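Side-chain contact in peroxisomal membrane protein PEX15 (Saccharomyces cerevisiae, PDB 5VXV), which tethers the Pex1/Pex6 AAA-ATPase to the peroxisomal membrane as its docking factor, supporting extraction of the import receptor PEX5: residues 110-113 against 114-118. Sequence-based numbering, arbitrary orientation.
Sequences TDHT and EQEEK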
ATOM      1  N   THR A 110     -15.417  -4.789 -10.349  1.00 39.35           N
ATOM      2  CA  THR A 110     -16.770  -4.252 -10.422  1.00 43.20           C
ATOM      3  C   THR A 110     -17.740  -4.948  -9.479  1.00 44.03           C
ATOM      4  O   THR A 110     -18.657  -4.300  -8.964  1.00 48.56           O
ATOM      5  CB  THR A 110     -17.312  -4.367 -11.851  1.00 44.39           C
ATOM      6  OG1 THR A 110     -17.519  -5.747 -12.179  1.00 46.62           O
ATOM      7  CG2 THR A 110     -16.338  -3.756 -12.851  1.00 41.83           C
ATOM      8  N   ASP A 111     -17.559  -6.245  -9.236  1.00 37.82           N
ATOM      9  CA  ASP A 111     -18.483  -7.009  -8.407  1.00 33.84           C
ATOM     10  C   ASP A 111     -18.147  -6.799  -6.935  1.00 28.44           C
ATOM     11  O   ASP A 111     -17.045  -7.137  -6.490  1.00 25.06           O
ATOM     12  CB  ASP A 111     -18.418  -8.488  -8.776  1.00 38.26           C
ATOM     13  CG  ASP A 111     -19.376  -9.336  -7.961  1.00 45.02           C
ATOM     14  OD1 ASP A 111     -20.265  -8.763  -7.296  1.00 46.67           O
ATOM     15  OD2 ASP A 111     -19.243 -10.577  -7.993  1.00 48.39           O
ATOM     16  N   HIS A 112     -19.097  -6.240  -6.182  1.00 31.53           N
ATOM     17  CA  HIS A 112     -18.863  -5.975  -4.767  1.00 29.99           C
ATOM     18  C   HIS A 112     -18.548  -7.252  -4.000  1.00 26.82           C
ATOM     19  O   HIS A 112     -17.771  -7.224  -3.040  1.00 23.80           O
ATOM     20  CB  HIS A 112     -20.079  -5.279  -4.155  1.00 33.62           C
ATOM     21  CG  HIS A 112     -19.982  -5.088  -2.674  1.00 33.48           C
ATOM     22  ND1 HIS A 112     -20.636  -5.901  -1.774  1.00 33.36           N
ATOM     23  CD2 HIS A 112     -19.301  -4.179  -1.936  1.00 34.59           C
ATOM     24  CE1 HIS A 112     -20.366  -5.499  -0.545  1.00 35.00           C
ATOM     25  NE2 HIS A 112     -19.558  -4.456  -0.615  1.00 35.52           N
ATOM     26  N   THR A 113     -19.145  -8.377  -4.398  1.00 29.04           N
ATOM     27  CA  THR A 113     -18.834  -9.643  -3.743  1.00 29.60           C
ATOM     28  C   THR A 113     -17.368 -10.011  -3.939  1.00 28.11           C
ATOM     29  O   THR A 113     -16.703 -10.468  -3.001  1.00 24.28           O
ATOM     30  CB  THR A 113     -19.749 -10.747  -4.279  1.00 32.50           C
ATOM     31  OG1 THR A 113     -21.118 -10.371  -4.083  1.00 33.52           O
ATOM     32  CG2 THR A 113     -19.488 -12.071  -3.569  1.00 32.23           C
ATOM     33  N   GLU A 114     -16.842  -9.809  -5.149  1.00 27.10           N
ATOM     34  CA  GLU A 114     -15.435 -10.106  -5.400  1.00 24.86           C
ATOM     35  C   GLU A 114     -14.527  -9.091  -4.716  1.00 22.32           C
ATOM     36  O   GLU A 114     -13.442  -9.444  -4.240  1.00 21.28           O
ATOM     37  CB  GLU A 114     -15.162 -10.138  -6.902  1.00 27.93           C
ATOM     38  CG  GLU A 114     -13.746 -10.568  -7.255  1.00 31.69           C
ATOM     39  CD  GLU A 114     -13.500 -10.606  -8.750  1.00 38.42           C
ATOM     40  OE1 GLU A 114     -14.413 -10.226  -9.515  1.00 39.97           O
ATOM     41  OE2 GLU A 114     -12.394 -11.014  -9.161  1.00 41.85           O
ATOM     42  N   GLN A 115     -14.944  -7.824  -4.668  1.00 22.18           N
ATOM     43  CA  GLN A 115     -14.175  -6.823  -3.937  1.00 21.09           C
ATOM     44  C   GLN A 115     -14.037  -7.212  -2.473  1.00 19.76           C
ATOM     45  O   GLN A 115     -12.947  -7.140  -1.896  1.00 18.58           O
ATOM     46  CB  GLN A 115     -14.838  -5.450  -4.063  1.00 25.16           C
ATOM     47  CG  GLN A 115     -14.670  -4.793  -5.418  1.00 28.71           C
ATOM     48  CD  GLN A 115     -15.333  -3.432  -5.478  1.00 30.51           C
ATOM     49  OE1 GLN A 115     -16.517  -3.293  -5.173  1.00 30.46           O
ATOM     50  NE2 GLN A 115     -14.566  -2.416  -5.858  1.00 29.95           N
ATOM     51  N   GLU A 116     -15.144  -7.626  -1.852  1.00 20.46           N
ATOM     52  CA  GLU A 116     -15.089  -8.066  -0.463  1.00 20.15           C
ATOM     53  C   GLU A 116     -14.152  -9.255  -0.306  1.00 19.26           C
ATOM     54  O   GLU A 116     -13.346  -9.302   0.630  1.00 18.20           O
ATOM     55  CB  GLU A 116     -16.495  -8.416   0.026  1.00 20.87           C
ATOM     56  CG  GLU A 116     -17.308  -7.209   0.463  1.00 21.88           C
ATOM     57  CD  GLU A 116     -16.805  -6.612   1.762  1.00 25.12           C
ATOM     58  OE1 GLU A 116     -16.427  -7.388   2.663  1.00 23.85           O
ATOM     59  OE2 GLU A 116     -16.774  -5.368   1.879  1.00 26.03           O
ATOM     60  N   GLU A 117     -14.234 -10.218  -1.223  1.00 20.22           N
ATOM     61  CA  GLU A 117     -13.376 -11.396  -1.153  1.00 20.83           C
ATOM     62  C   GLU A 117     -11.905 -11.000  -1.137  1.00 18.83           C
ATOM     63  O   GLU A 117     -11.131 -11.471  -0.295  1.00 18.28           O
ATOM     64  CB  GLU A 117     -13.680 -12.319  -2.333  1.00 26.27           C
ATOM     65  CG  GLU A 117     -13.003 -13.676  -2.266  1.00 28.52           C
ATOM     66  CD  GLU A 117     -13.353 -14.551  -3.455  1.00 29.38           C
ATOM     67  OE1 GLU A 117     -14.557 -14.714  -3.743  1.00 31.04           O
ATOM     68  OE2 GLU A 117     -12.420 -15.065  -4.105  1.00 29.42           O
ATOM     69  N   LYS A 118     -11.499 -10.120  -2.057  1.00 18.73           N
ATOM     70  CA  LYS A 118     -10.101  -9.711  -2.119  1.00 17.75           C
ATOM     71  C   LYS A 118      -9.725  -8.794  -0.963  1.00 16.54           C
ATOM     72  O   LYS A 118      -8.576  -8.818  -0.509  1.00 16.33           O
ATOM     73  CB  LYS A 118      -9.815  -9.026  -3.456  1.00 19.31           C
ATOM     74  CG  LYS A 118      -9.844  -9.969  -4.648  1.00 25.12           C
ATOM     75  CD  LYS A 118      -8.726 -10.997  -4.571  1.00 27.97           C
TER
HETATM   76  O   HOH W   1     -18.906  -3.583   2.643  1.00 35.42           O
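H112 and E116, one turn apart at the start of helix 112-136, run side by side in the same direction, and the methylene CG of E116 lies over one face of the imidazole. The evidence for a CH-pi contact is a CG-to-centroid distance of 4.0 Å, 28° off the ring normal. In E116, CG is anti to the carbonyl carbon, and a bend at chi2 (-71°) carries the chain on beside the imidazole. Its carboxylate plane is turned obliquely to the ring. E116 OE2 accepts from a water at 2.9 Å and is also hydrogen-bonded to ND1 of H162, beyond helix 143-161. The same water lies in the plane of the H112 ring, at its edge, but 3.4 Å from NE2, so that link is weak.

D111 occupies the N-cap. Its OD1 accepts from T113 N at 3.1 Å; the donor approaches from above the carboxylate plane, 72° out of it. D111 O opens the i to i+4 series by accepting from Q115 N at 2.9 Å. H112 O and T113 O continue it by accepting from E116 N and E117 N, at 2.9 and 3.1 Å. Q115 extends beyond CG, which touches D111 O, while its amide OE1 comes within 3.6 Å of H112 CA. Its NE2 donates to I105 O, tying this first turn back to the preceding helix 91-108.

The chemistry is that of an exposed helix start in the part of the protein predicted to be cytoplasmic, the piece this chain represents: D111 satisfies an early amide, and its negative charge probably interacts favourably with the helix dipole. A carboxylate shared between H162 and water, in turn, would be expected to hold E116 alongside the imidazole, with CG over its face.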